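Local atomic coordinates of aminotransferase (PDB entry 6L1O), a protein that is a pyridoxal-phosphate-dependent class I aminotransferase, encoded in the operon that makes the dipeptide antibiotic bacilysin. Residues I201-D206 and K228-E233; A121-P126 and L170-Y175; Y87-N92 and S220-E225; T111-N116 and Q259-F264. All blocks are in the same frame, centred on the assembly; numbering follows the deposited sequence.

Contact 1. Residues I201-D206 and K228-E233; sequences IHLIHD and KTVGAE. With PLP (pyridoxal-5'-phosphate), chain E.
Glu233 OE1 takes two hydrogen bonds, from His205 ND1 and from Phe221 N, while Glu233 OE2 is taken up by Tyr83 and Ser220, so the buried carboxylate is satisfied. The bond from His205 ND1 to Glu233 OE1 is 2.7 Å long. It reaches the anti lone pair of the carboxylate oxygen, and that oxygen lies near the plane of the imidazole. The two side chains run side by side, with ring and carboxylate planes 51° apart. Both leave the backbone the same way, CG anti to N, which lays the His205 ring alongside the Glu233 chain. His205 NE2 is also hydrogen-bonded, to Tyr175 N, so both ring nitrogens are held and the ring is fixed in rotation.

The backbones pair as parallel strands. Leu203 N donates to Val230 O at 3.1 Å. Ala232 N donates to Leu203 O at 3.0 Å, and His205 N to Ala232 O at 2.9 Å. On the face opposite to His205, Ile204 CD1 rests on Ala232 CB at 4.0 Å.

At the strand end Asp206 OD2 lies 2.5 Å from PLP N1, and Tyr131 OH is hydrogen-bonded to the same oxygen. An aspartate at the pyridine nitrogen, carried on a central parallel strand, is the hallmark of the cofactor site in fold-type I aminotransferases.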
loop_
_atom_site.group_PDB
_atom_site.type_symbol
_atom_site.label_atom_id
_atom_site.label_comp_id
_atom_site.label_asym_id
_atom_site.label_seq_id
_atom_site.Cartn_x
_atom_site.Cartn_y
_atom_site.Cartn_z
ATOM N N ILE B 201 -5.972 11.790 -23.862
ATOM C CA ILE B 201 -6.287 10.651 -22.992
ATOM C C ILE B 201 -4.963 10.147 -22.398
ATOM O O ILE B 201 -4.006 9.954 -23.112
ATOM C CB ILE B 201 -6.971 9.535 -23.791
ATOM C CG1 ILE B 201 -8.159 10.129 -24.573
ATOM C CG2 ILE B 201 -7.461 8.408 -22.841
ATOM C CD1 ILE B 201 -8.911 9.169 -25.466
ATOM N N HIS B 202 -4.921 9.978 -21.083
ATOM C CA HIS B 202 -3.793 9.359 -20.424
ATOM C C HIS B 202 -3.845 7.836 -20.633
ATOM O O HIS B 202 -4.855 7.186 -20.335
ATOM C CB HIS B 202 -3.793 9.662 -18.942
ATOM C CG HIS B 202 -3.712 11.121 -18.614
ATOM N ND1 HIS B 202 -4.777 11.827 -18.093
ATOM C CD2 HIS B 202 -2.695 11.993 -18.713
ATOM C CE1 HIS B 202 -4.418 13.083 -17.903
ATOM N NE2 HIS B 202 -3.143 13.194 -18.232
ATOM N N LEU B 203 -2.739 7.287 -21.084
ATOM C CA LEU B 203 -2.669 5.869 -21.467
ATOM C C LEU B 203 -1.832 5.051 -20.462
ATOM O O LEU B 203 -0.679 5.328 -20.298
ATOM C CB LEU B 203 -2.061 5.770 -22.851
ATOM C CG LEU B 203 -2.373 4.534 -23.707
ATOM C CD1 LEU B 203 -1.823 4.708 -25.122
ATOM C CD2 LEU B 203 -1.828 3.250 -23.068
ATOM N N ILE B 204 -2.438 4.055 -19.813
ATOM C CA ILE B 204 -1.722 3.196 -18.909
ATOM C C ILE B 204 -1.639 1.830 -19.547
ATOM O O ILE B 204 -2.673 1.183 -19.775
ATOM C CB ILE B 204 -2.376 3.091 -17.502
ATOM C CG1 ILE B 204 -2.403 4.472 -16.777
ATOM C CG2 ILE B 204 -1.673 2.064 -16.599
ATOM C CD1 ILE B 204 -1.061 5.201 -16.739
ATOM N N HIS B 205 -0.410 1.374 -19.809
ATOM C CA HIS B 205 -0.283 0.029 -20.354
ATOM C C HIS B 205 0.109 -0.936 -19.252
ATOM O O HIS B 205 1.111 -0.695 -18.553
ATOM C CB HIS B 205 0.737 -0.016 -21.464
ATOM C CG HIS B 205 0.908 -1.380 -22.044
ATOM N ND1 HIS B 205 2.098 -2.057 -22.005
ATOM C CD2 HIS B 205 0.014 -2.219 -22.594
ATOM C CE1 HIS B 205 1.943 -3.244 -22.536
ATOM N NE2 HIS B 205 0.686 -3.367 -22.903
ATOM N N ASP B 206 -0.646 -2.008 -19.117
ATOM C CA ASP B 206 -0.443 -2.989 -18.067
ATOM C C ASP B 206 0.479 -4.080 -18.687
ATOM O O ASP B 206 0.036 -4.875 -19.535
ATOM C CB ASP B 206 -1.795 -3.542 -17.597
ATOM C CG ASP B 206 -1.695 -4.500 -16.423
ATOM O OD1 ASP B 206 -0.572 -4.903 -16.036
ATOM O OD2 ASP B 206 -2.762 -4.875 -15.875
ATOM N N LYS B 228 5.744 8.101 -24.238
ATOM C CA LYS B 228 6.155 8.819 -23.039
ATOM C C LYS B 228 5.443 10.150 -22.904
ATOM O O LYS B 228 5.389 10.704 -21.817
ATOM C CB LYS B 228 7.675 9.073 -23.016
ATOM C CG LYS B 228 8.442 8.391 -21.896
ATOM C CD LYS B 228 9.939 8.641 -22.103
ATOM C CE LYS B 228 10.769 7.610 -21.384
ATOM N NZ LYS B 228 12.208 7.958 -21.522
ATOM N N THR B 229 4.959 10.676 -24.018
ATOM C CA THR B 229 4.209 11.904 -24.055
ATOM C C THR B 229 2.805 11.739 -23.498
ATOM O O THR B 229 2.289 12.680 -22.932
ATOM C CB THR B 229 4.075 12.423 -25.525
ATOM O OG1 THR B 229 5.378 12.533 -26.111
ATOM C CG2 THR B 229 3.349 13.790 -25.561
ATOM N N VAL B 230 2.199 10.551 -23.680
ATOM C CA VAL B 230 0.803 10.339 -23.346
ATOM C C VAL B 230 0.570 9.398 -22.141
ATOM O O VAL B 230 -0.523 9.389 -21.545
ATOM C CB VAL B 230 -0.006 9.818 -24.533
ATOM C CG1 VAL B 230 0.163 10.753 -25.762
ATOM C CG2 VAL B 230 0.400 8.382 -24.882
ATOM N N GLY B 231 1.585 8.633 -21.739
ATOM C CA GLY B 231 1.269 7.585 -20.778
ATOM C C GLY B 231 2.411 7.000 -19.988
ATOM O O GLY B 231 3.442 7.590 -19.832
ATOM N N ALA B 232 2.146 5.831 -19.450
ATOM C CA ALA B 232 3.098 5.148 -18.573
ATOM C C ALA B 232 2.813 3.664 -18.664
ATOM O O ALA B 232 1.707 3.272 -19.090
ATOM C CB ALA B 232 2.936 5.610 -17.144
ATOM N N GLU B 233 3.798 2.871 -18.277
ATOM C CA GLU B 233 3.663 1.416 -18.327
ATOM C C GLU B 233 3.843 0.887 -16.899
ATOM O O GLU B 233 4.741 1.318 -16.196
ATOM C CB GLU B 233 4.684 0.839 -19.274
ATOM C CG GLU B 233 4.696 -0.668 -19.384
ATOM C CD GLU B 233 5.416 -1.104 -20.655
ATOM O OE1 GLU B 233 4.728 -1.384 -21.686
ATOM O OE2 GLU B 233 6.653 -1.119 -20.603
HETATM N N1 PLP E . -2.364 -6.904 -14.452
HETATM C C2 PLP E . -2.888 -8.064 -14.886
HETATM C C2A PLP E . -3.783 -8.118 -16.090
HETATM C C3 PLP E . -2.692 -9.280 -14.131
HETATM O O3 PLP E . -3.216 -10.463 -14.469
HETATM C C4 PLP E . -1.831 -9.178 -13.007
HETATM C C4A PLP E . -1.950 -10.347 -12.062
HETATM C C5 PLP E . -1.287 -7.888 -12.605
HETATM C C6 PLP E . -1.566 -6.786 -13.400
HETATM C C5A PLP E . -0.316 -7.734 -11.472
HETATM O O4P PLP E . -0.785 -8.017 -10.228
HETATM P P PLP E . 0.122 -7.643 -8.919
HETATM O O1P PLP E . -0.780 -6.827 -8.065
HETATM O O2P PLP E . 1.419 -6.974 -9.321
HETATM O O3P PLP E . 0.434 -8.980 -8.307
#

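Contact 2. Residues A121-P126 and L170-Y175; sequences ALVPNP and LMFLNY. With PLP (pyridoxal-5'-phosphate), chain E.
The Phe172 ring has Val123 CG2 at its edge, near the ring plane, 4.1 Å from Phe172 CD2. Leu170 CD2, from two residues earlier on the same strand, lies over one face of the ring, offset toward the rim. The ring of Tyr131 stacks on Phe172 as well. Val123 and Phe172 lie side by side and point the same way. Phe172 CG is anti to its carbonyl carbon (chi1 -72°), which sets the ring beside the valine.

Two backbone bonds join the parallel strands. Leu122 N donates to Leu170 O at 2.8 Å, and Phe172 N to Leu122 O at 3.0 Å. On the other face of the sheet Leu122 CB meets Met171 CB at 4.0 Å.

The pairing stops at Pro124, which has no N-H to give. Pro124 CD sits 3.2 Å from Phe172 O, and this buried oxygen has no hydrogen-bond partner in the model. Farther along, Asn174 OD1 comes within 3.6 Å of PLP C2A and accepts from Asn178 N.

Strand 120-125 is flanked by 141-146, and 168-174 by 202-206. Helix 130-137 covers the face of Ala121, Val123 and Phe172 through Ile135.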
loop_
_atom_site.group_PDB
_atom_site.type_symbol
_atom_site.label_atom_id
_atom_site.label_comp_id
_atom_site.label_asym_id
_atom_site.label_seq_id
_atom_site.Cartn_x
_atom_site.Cartn_y
_atom_site.Cartn_z
ATOM N N ALA B 121 -13.339 6.522 -18.251
ATOM C CA ALA B 121 -12.167 5.668 -18.474
ATOM C C ALA B 121 -12.525 4.632 -19.566
ATOM O O ALA B 121 -13.564 3.987 -19.492
ATOM C CB ALA B 121 -11.754 4.979 -17.192
ATOM N N LEU B 122 -11.691 4.552 -20.575
ATOM C CA LEU B 122 -11.819 3.565 -21.618
ATOM C C LEU B 122 -11.170 2.238 -21.173
ATOM O O LEU B 122 -9.950 2.221 -20.917
ATOM C CB LEU B 122 -11.133 4.052 -22.877
ATOM C CG LEU B 122 -11.719 5.324 -23.529
ATOM C CD1 LEU B 122 -10.725 5.940 -24.486
ATOM C CD2 LEU B 122 -12.995 4.947 -24.220
ATOM N N VAL B 123 -11.966 1.167 -21.125
ATOM C CA VAL B 123 -11.539 -0.113 -20.613
ATOM C C VAL B 123 -11.853 -1.236 -21.597
ATOM O O VAL B 123 -12.960 -1.320 -22.119
ATOM C CB VAL B 123 -12.227 -0.454 -19.257
ATOM C CG1 VAL B 123 -11.829 -1.828 -18.752
ATOM C CG2 VAL B 123 -11.877 0.569 -18.201
ATOM N N PRO B 124 -10.871 -2.125 -21.843
ATOM C CA PRO B 124 -11.121 -3.253 -22.765
ATOM C C PRO B 124 -12.110 -4.272 -22.228
ATOM O O PRO B 124 -12.203 -4.542 -21.018
ATOM C CB PRO B 124 -9.694 -3.848 -22.984
ATOM C CG PRO B 124 -8.972 -3.462 -21.791
ATOM C CD PRO B 124 -9.468 -2.104 -21.394
ATOM N N ASN B 125 -12.867 -4.870 -23.158
ATOM C CA ASN B 125 -13.842 -5.927 -22.846
ATOM C C ASN B 125 -13.569 -7.020 -23.894
ATOM O O ASN B 125 -13.857 -6.833 -25.084
ATOM C CB ASN B 125 -15.272 -5.372 -22.887
ATOM C CG ASN B 125 -16.336 -6.398 -22.640
ATOM O OD1 ASN B 125 -16.082 -7.557 -22.366
ATOM N ND2 ASN B 125 -17.581 -5.974 -22.763
ATOM N N PRO B 126 -12.983 -8.145 -23.475
ATOM C CA PRO B 126 -12.671 -8.520 -22.067
ATOM C C PRO B 126 -11.481 -7.813 -21.496
ATOM O O PRO B 126 -10.648 -7.343 -22.224
ATOM C CB PRO B 126 -12.438 -10.035 -22.136
ATOM C CG PRO B 126 -12.141 -10.321 -23.533
ATOM C CD PRO B 126 -12.816 -9.294 -24.386
ATOM N N LEU B 170 -8.657 8.648 -19.447
ATOM C CA LEU B 170 -7.744 7.546 -19.205
ATOM C C LEU B 170 -8.180 6.327 -19.979
ATOM O O LEU B 170 -9.362 6.031 -20.071
ATOM C CB LEU B 170 -7.696 7.228 -17.739
ATOM C CG LEU B 170 -6.636 6.166 -17.344
ATOM C CD1 LEU B 170 -5.678 6.665 -16.291
ATOM C CD2 LEU B 170 -7.320 4.931 -16.885
ATOM N N MET B 171 -7.201 5.629 -20.533
ATOM C CA MET B 171 -7.409 4.375 -21.158
ATOM C C MET B 171 -6.459 3.291 -20.585
ATOM O O MET B 171 -5.302 3.541 -20.429
ATOM C CB MET B 171 -7.124 4.525 -22.657
ATOM C CG MET B 171 -7.199 3.173 -23.416
ATOM S SD MET B 171 -6.969 3.316 -25.190
ATOM C CE MET B 171 -5.329 3.791 -25.400
ATOM N N PHE B 172 -6.983 2.096 -20.393
ATOM C CA PHE B 172 -6.176 0.886 -20.098
ATOM C C PHE B 172 -5.968 -0.000 -21.298
ATOM O O PHE B 172 -6.913 -0.296 -22.046
ATOM C CB PHE B 172 -6.869 0.047 -19.004
ATOM C CG PHE B 172 -6.798 0.659 -17.638
ATOM C CD1 PHE B 172 -5.573 0.864 -17.024
ATOM C CD2 PHE B 172 -7.953 0.968 -16.954
ATOM C CE1 PHE B 172 -5.498 1.445 -15.747
ATOM C CE2 PHE B 172 -7.897 1.505 -15.674
ATOM C CZ PHE B 172 -6.680 1.725 -15.071
ATOM N N LEU B 173 -4.741 -0.484 -21.476
ATOM C CA LEU B 173 -4.467 -1.531 -22.395
ATOM C C LEU B 173 -3.581 -2.588 -21.680
ATOM O O LEU B 173 -2.830 -2.246 -20.795
ATOM C CB LEU B 173 -3.741 -0.964 -23.625
ATOM C CG LEU B 173 -4.478 0.099 -24.445
ATOM C CD1 LEU B 173 -3.495 0.735 -25.428
ATOM C CD2 LEU B 173 -5.653 -0.510 -25.138
ATOM N N ASN B 174 -3.655 -3.834 -22.108
ATOM C CA ASN B 174 -2.957 -4.922 -21.470
ATOM C C ASN B 174 -2.478 -5.968 -22.473
ATOM O O ASN B 174 -3.259 -6.823 -22.877
ATOM C CB ASN B 174 -3.902 -5.540 -20.440
ATOM C CG ASN B 174 -3.378 -6.787 -19.804
ATOM O OD1 ASN B 174 -4.101 -7.741 -19.641
ATOM N ND2 ASN B 174 -2.109 -6.795 -19.446
ATOM N N TYR B 175 -1.219 -5.911 -22.868
ATOM C CA TYR B 175 -0.611 -6.913 -23.787
ATOM C C TYR B 175 0.795 -7.287 -23.357
ATOM O O TYR B 175 1.599 -6.417 -23.056
ATOM C CB TYR B 175 -0.666 -6.469 -25.272
ATOM C CG TYR B 175 -2.105 -6.173 -25.714
ATOM C CD1 TYR B 175 -2.934 -7.184 -26.161
ATOM C CD2 TYR B 175 -2.642 -4.911 -25.582
ATOM C CE1 TYR B 175 -4.215 -6.935 -26.490
ATOM C CE2 TYR B 175 -3.957 -4.661 -25.904
ATOM C CZ TYR B 175 -4.744 -5.669 -26.346
ATOM O OH TYR B 175 -6.072 -5.425 -26.646
HETATM N N1 PLP E . -2.364 -6.904 -14.452
HETATM C C2 PLP E . -2.888 -8.064 -14.886
HETATM C C2A PLP E . -3.783 -8.118 -16.090
HETATM C C3 PLP E . -2.692 -9.280 -14.131
HETATM O O3 PLP E . -3.216 -10.463 -14.469
HETATM C C4 PLP E . -1.831 -9.178 -13.007
HETATM C C4A PLP E . -1.950 -10.347 -12.062
HETATM C C5 PLP E . -1.287 -7.888 -12.605
HETATM C C6 PLP E . -1.566 -6.786 -13.400
HETATM C C5A PLP E . -0.316 -7.734 -11.472
HETATM O O4P PLP E . -0.785 -8.017 -10.228
HETATM P P PLP E . 0.122 -7.643 -8.919
HETATM O O1P PLP E . -0.780 -6.827 -8.065
HETATM O O2P PLP E . 1.419 -6.974 -9.321
HETATM O O3P PLP E . 0.434 -8.980 -8.307
#

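Contact 3. Residues Y87-N92 and S220-E225; sequences YGVTIN and SFLEAE
Tyr87 lays one face of its ring over Ser220 CB, which stands 4.2 Å from the ring centroid, 23° off the normal, in a CH-pi contact. The methylene is offset toward the rim. Glu223 crosses Tyr87 at about a right angle and brings its OE2 to 3.6 Å from Tyr87 CB. Within its own segment, Glu223 OE2 is held by Ser220 N at 3.2 Å, which meets it from above the carboxylate plane.

Ser220 opens a short 3-10 turn. Ser220 OG, anti to the backbone N (chi1 157°), accepts from Leu222 N at 2.9 Å and so forms an ST turn. The same OG also bonds to Glu233. This loop, between strand 202-206 and helix 227-230, meets the end of helix 73-87 and the loop after it.

Val89 CG1 meets Leu222 CB at 3.8 Å, and Val89 CG2 meets Glu223 CG at 3.7 Å. Leu222 crosses both Val89 and Ile91 at about right angles, and its CD1 reaches Ile91 CD1 at 3.8 Å.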
loop_
_atom_site.group_PDB
_atom_site.type_symbol
_atom_site.label_atom_id
_atom_site.label_comp_id
_atom_site.label_asym_id
_atom_site.label_seq_id
_atom_site.Cartn_x
_atom_site.Cartn_y
_atom_site.Cartn_z
ATOM N N TYR B 87 14.241 -3.962 -23.457
ATOM C CA TYR B 87 13.371 -3.331 -24.471
ATOM C C TYR B 87 14.005 -2.249 -25.286
ATOM O O TYR B 87 13.378 -1.679 -26.179
ATOM C CB TYR B 87 12.142 -2.777 -23.757
ATOM C CG TYR B 87 11.439 -3.811 -22.939
ATOM C CD1 TYR B 87 10.878 -4.926 -23.529
ATOM C CD2 TYR B 87 11.366 -3.695 -21.542
ATOM C CE1 TYR B 87 10.221 -5.918 -22.739
ATOM C CE2 TYR B 87 10.712 -4.649 -20.780
ATOM C CZ TYR B 87 10.155 -5.751 -21.361
ATOM O OH TYR B 87 9.514 -6.675 -20.560
ATOM N N GLY B 88 15.243 -1.925 -24.983
ATOM C CA GLY B 88 15.921 -0.873 -25.715
ATOM C C GLY B 88 15.425 0.520 -25.387
ATOM O O GLY B 88 15.649 1.462 -26.162
ATOM N N VAL B 89 14.763 0.669 -24.244
ATOM C CA VAL B 89 14.067 1.934 -23.890
ATOM C C VAL B 89 14.886 2.742 -22.889
ATOM O O VAL B 89 15.318 2.214 -21.842
ATOM C CB VAL B 89 12.679 1.642 -23.302
ATOM C CG1 VAL B 89 11.972 2.923 -22.798
ATOM C CG2 VAL B 89 11.829 0.949 -24.348
ATOM N N THR B 90 15.071 4.024 -23.197
ATOM C CA THR B 90 15.758 4.947 -22.332
ATOM C C THR B 90 14.816 5.544 -21.301
ATOM O O THR B 90 13.855 6.218 -21.660
ATOM C CB THR B 90 16.400 6.118 -23.135
ATOM O OG1 THR B 90 17.462 5.607 -23.928
ATOM C CG2 THR B 90 17.002 7.152 -22.155
ATOM N N ILE B 91 15.143 5.325 -20.031
ATOM C CA ILE B 91 14.343 5.831 -18.901
ATOM C C ILE B 91 15.237 6.661 -17.982
ATOM O O ILE B 91 16.292 6.197 -17.583
ATOM C CB ILE B 91 13.732 4.663 -18.083
ATOM C CG1 ILE B 91 12.746 3.824 -18.915
ATOM C CG2 ILE B 91 13.067 5.180 -16.829
ATOM C CD1 ILE B 91 11.508 4.538 -19.384
ATOM N N ASN B 92 14.812 7.877 -17.646
ATOM C CA ASN B 92 15.474 8.661 -16.612
ATOM C C ASN B 92 15.111 8.150 -15.211
ATOM O O ASN B 92 14.001 8.334 -14.791
ATOM C CB ASN B 92 15.084 10.150 -16.705
ATOM C CG ASN B 92 15.964 11.033 -15.827
ATOM O OD1 ASN B 92 16.510 10.588 -14.796
ATOM N ND2 ASN B 92 16.117 12.300 -16.229
ATOM N N SER B 220 7.636 -3.350 -25.373
ATOM C CA SER B 220 7.084 -2.413 -24.400
ATOM C C SER B 220 6.299 -1.306 -25.141
ATOM O O SER B 220 6.705 -0.823 -26.213
ATOM C CB SER B 220 8.196 -1.800 -23.559
ATOM O OG SER B 220 7.800 -0.523 -22.986
ATOM N N PHE B 221 5.194 -0.874 -24.559
ATOM C CA PHE B 221 4.486 0.330 -25.015
ATOM C C PHE B 221 5.456 1.508 -25.214
ATOM O O PHE B 221 5.331 2.317 -26.167
ATOM C CB PHE B 221 3.379 0.668 -23.988
ATOM C CG PHE B 221 2.749 2.029 -24.150
ATOM C CD1 PHE B 221 2.084 2.383 -25.314
ATOM C CD2 PHE B 221 2.801 2.959 -23.109
ATOM C CE1 PHE B 221 1.510 3.644 -25.457
ATOM C CE2 PHE B 221 2.217 4.205 -23.231
ATOM C CZ PHE B 221 1.600 4.556 -24.426
ATOM N N LEU B 222 6.440 1.610 -24.337
ATOM C CA LEU B 222 7.369 2.723 -24.363
ATOM C C LEU B 222 8.352 2.706 -25.534
ATOM O O LEU B 222 9.136 3.611 -25.673
ATOM C CB LEU B 222 8.132 2.828 -23.041
ATOM C CG LEU B 222 7.256 3.063 -21.797
ATOM C CD1 LEU B 222 8.183 3.151 -20.614
ATOM C CD2 LEU B 222 6.424 4.341 -21.909
ATOM N N GLU B 223 8.335 1.645 -26.339
ATOM C CA GLU B 223 9.008 1.636 -27.624
ATOM C C GLU B 223 8.339 2.527 -28.683
ATOM O O GLU B 223 8.990 3.016 -29.574
ATOM C CB GLU B 223 9.161 0.206 -28.139
ATOM C CG GLU B 223 10.259 -0.540 -27.383
ATOM C CD GLU B 223 10.383 -1.997 -27.790
ATOM O OE1 GLU B 223 10.501 -2.236 -29.015
ATOM O OE2 GLU B 223 10.371 -2.899 -26.893
ATOM N N ALA B 224 7.041 2.757 -28.563
ATOM C CA ALA B 224 6.317 3.586 -29.511
ATOM C C ALA B 224 6.676 5.058 -29.389
ATOM O O ALA B 224 6.876 5.559 -28.291
ATOM C CB ALA B 224 4.833 3.413 -29.305
ATOM N N GLU B 225 6.795 5.739 -30.534
ATOM C CA GLU B 225 6.935 7.194 -30.573
ATOM C C GLU B 225 5.736 7.831 -29.871
ATOM O O GLU B 225 4.589 7.435 -30.092
ATOM C CB GLU B 225 6.999 7.699 -32.031
#

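Contact 4. Residues T111-N116 and Q259-F264; sequences TQCLLN and QAVNEF
Cys113 carries the contact, and each of its side-chain atoms meets the other helix. Cys113 CB lies 4.2 Å from Ala260 CB, where the CA atoms of Cys113 and Ala260 are the nearest pair across the segments. SG is anti to the carbonyl carbon (chi1 -71°), and this turns it onto helix 255-266. There Cys113 SG sits 3.5 Å from Ala260 O, which already accepts the helix bond from Phe264 N. Cys113 SG also touches Val261 CG2 at 4.4 Å and Phe264 CB at 3.9 Å. Ile9 of the second subunit packs on Cys113 and Glu263.

The sulfur approaches the Phe264 ring obliquely, 48° off the ring normal, in a sulfur-aromatic contact. Phe264 CG is anti to its backbone N, and the ring reaches across to Gln112, whose CB is 3.8 Å from Phe264 CE1. No hydrogen bond spans the pair, so packing alone joins the two segments.

Helix 103-114 ends here, against helix 255-266. Leu114 turns to Leu170 on strand 168-174, and Val261 to Ala98 and Phe100 on strand 97-100.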
loop_
_atom_site.group_PDB
_atom_site.type_symbol
_atom_site.label_atom_id
_atom_site.label_comp_id
_atom_site.label_asym_id
_atom_site.label_seq_id
_atom_site.Cartn_x
_atom_site.Cartn_y
_atom_site.Cartn_z
ATOM N N THR B 111 -5.120 5.622 -11.137
ATOM C CA THR B 111 -6.477 6.152 -11.354
ATOM C C THR B 111 -6.868 7.301 -10.465
ATOM O O THR B 111 -7.567 8.220 -10.901
ATOM C CB THR B 111 -7.535 5.042 -11.302
ATOM O OG1 THR B 111 -7.497 4.376 -10.027
ATOM C CG2 THR B 111 -7.284 4.038 -12.400
ATOM N N GLN B 112 -6.446 7.279 -9.205
ATOM C CA GLN B 112 -6.663 8.411 -8.330
ATOM C C GLN B 112 -5.933 9.661 -8.809
ATOM O O GLN B 112 -6.442 10.799 -8.656
ATOM C CB GLN B 112 -6.270 8.088 -6.871
ATOM C CG GLN B 112 -7.189 7.063 -6.205
ATOM C CD GLN B 112 -8.511 7.708 -5.778
ATOM O OE1 GLN B 112 -8.512 8.829 -5.249
ATOM N NE2 GLN B 112 -9.601 7.011 -5.962
ATOM N N CYS B 113 -4.754 9.479 -9.379
ATOM C CA CYS B 113 -3.958 10.590 -9.932
ATOM C C CYS B 113 -4.455 11.169 -11.255
ATOM O O CYS B 113 -4.171 12.330 -11.562
ATOM C CB CYS B 113 -2.524 10.181 -10.150
ATOM S SG CYS B 113 -1.628 9.956 -8.651
ATOM N N LEU B 114 -5.170 10.368 -12.033
ATOM C CA LEU B 114 -5.470 10.745 -13.408
ATOM C C LEU B 114 -6.947 10.883 -13.749
ATOM O O LEU B 114 -7.253 11.299 -14.851
ATOM C CB LEU B 114 -4.779 9.761 -14.366
ATOM C CG LEU B 114 -3.247 9.649 -14.229
ATOM C CD1 LEU B 114 -2.655 8.615 -15.159
ATOM C CD2 LEU B 114 -2.565 10.979 -14.568
ATOM N N LEU B 115 -7.840 10.463 -12.842
ATOM C CA LEU B 115 -9.263 10.488 -13.088
ATOM C C LEU B 115 -9.993 11.334 -12.058
ATOM O O LEU B 115 -9.776 11.185 -10.846
ATOM C CB LEU B 115 -9.856 9.073 -13.095
ATOM C CG LEU B 115 -9.821 8.172 -14.298
ATOM C CD1 LEU B 115 -10.332 6.764 -13.949
ATOM C CD2 LEU B 115 -10.652 8.715 -15.468
ATOM N N ASN B 116 -10.861 12.215 -12.545
ATOM C CA ASN B 116 -11.781 12.984 -11.672
ATOM C C ASN B 116 -13.139 12.376 -11.670
ATOM O O ASN B 116 -13.511 11.690 -12.610
ATOM C CB ASN B 116 -11.926 14.436 -12.179
ATOM C CG ASN B 116 -10.697 15.246 -11.955
ATOM O OD1 ASN B 116 -10.111 15.189 -10.869
ATOM N ND2 ASN B 116 -10.303 16.057 -12.950
ATOM N N GLN B 259 5.299 12.393 -11.462
ATOM C CA GLN B 259 5.256 13.429 -10.423
ATOM C C GLN B 259 3.957 13.400 -9.640
ATOM O O GLN B 259 3.971 13.532 -8.435
ATOM C CB GLN B 259 5.451 14.803 -11.063
ATOM C CG GLN B 259 5.557 15.939 -10.062
ATOM C CD GLN B 259 5.340 17.305 -10.729
ATOM O OE1 GLN B 259 5.455 17.457 -11.950
ATOM N NE2 GLN B 259 5.001 18.309 -9.922
ATOM N N ALA B 260 2.830 13.220 -10.323
ATOM C CA ALA B 260 1.534 13.135 -9.651
ATOM C C ALA B 260 1.482 11.910 -8.736
ATOM O O ALA B 260 1.043 11.995 -7.592
ATOM C CB ALA B 260 0.426 13.078 -10.660
ATOM N N VAL B 261 1.998 10.780 -9.236
ATOM C CA VAL B 261 2.124 9.567 -8.420
ATOM C C VAL B 261 2.904 9.824 -7.169
ATOM O O VAL B 261 2.478 9.465 -6.073
ATOM C CB VAL B 261 2.801 8.426 -9.216
ATOM C CG1 VAL B 261 3.082 7.252 -8.284
ATOM C CG2 VAL B 261 1.904 7.999 -10.368
ATOM N N ASN B 262 4.058 10.461 -7.323
ATOM C CA ASN B 262 4.933 10.744 -6.233
ATOM C C ASN B 262 4.306 11.673 -5.217
ATOM O O ASN B 262 4.430 11.475 -4.033
ATOM C CB ASN B 262 6.228 11.366 -6.744
ATOM C CG ASN B 262 7.217 10.354 -7.302
ATOM O OD1 ASN B 262 7.189 9.158 -6.998
ATOM N ND2 ASN B 262 8.160 10.866 -8.056
ATOM N N GLU B 263 3.559 12.668 -5.691
ATOM C CA GLU B 263 2.842 13.535 -4.781
ATOM C C GLU B 263 1.812 12.801 -3.922
ATOM O O GLU B 263 1.789 12.949 -2.709
ATOM C CB GLU B 263 2.248 14.707 -5.568
ATOM C CG GLU B 263 3.389 15.695 -5.991
ATOM C CD GLU B 263 2.993 16.727 -7.052
ATOM O OE1 GLU B 263 1.804 16.917 -7.320
ATOM O OE2 GLU B 263 3.878 17.358 -7.653
ATOM N N PHE B 264 0.979 11.992 -4.554
ATOM C CA PHE B 264 0.016 11.154 -3.873
ATOM C C PHE B 264 0.668 10.263 -2.863
ATOM O O PHE B 264 0.341 10.217 -1.697
ATOM C CB PHE B 264 -0.744 10.278 -4.899
ATOM C CG PHE B 264 -1.883 9.503 -4.300
ATOM C CD1 PHE B 264 -3.195 9.936 -4.401
ATOM C CD2 PHE B 264 -1.644 8.277 -3.694
ATOM C CE1 PHE B 264 -4.247 9.196 -3.815
ATOM C CE2 PHE B 264 -2.673 7.554 -3.140
ATOM C CZ PHE B 264 -3.963 8.001 -3.198
#

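In the fold
Contacts 1 and 2 belong to the seven-stranded mixed sheet, where strands 202-206 and 168-174 are neighbours. Their centres are about 11 Å apart, and both reach the PLP. Contact 2 closes before contact 1 opens along the chain, and both are nested inside the long loop closed by contact 4. Contacts 3 and 1 have centres about 12 Å apart and are joined through Glu233 and Ser220. Their segments alternate. Contact 4 packs helix 103-114 on helix 255-266; its centre is about 13 Å from that of contact 1, and Leu114 touches Ile204. Contacts 3 and 4 do not touch. Contacts 1 and 4 also touch the second subunit, so this side of the cofactor sheet lies close to the subunit interface.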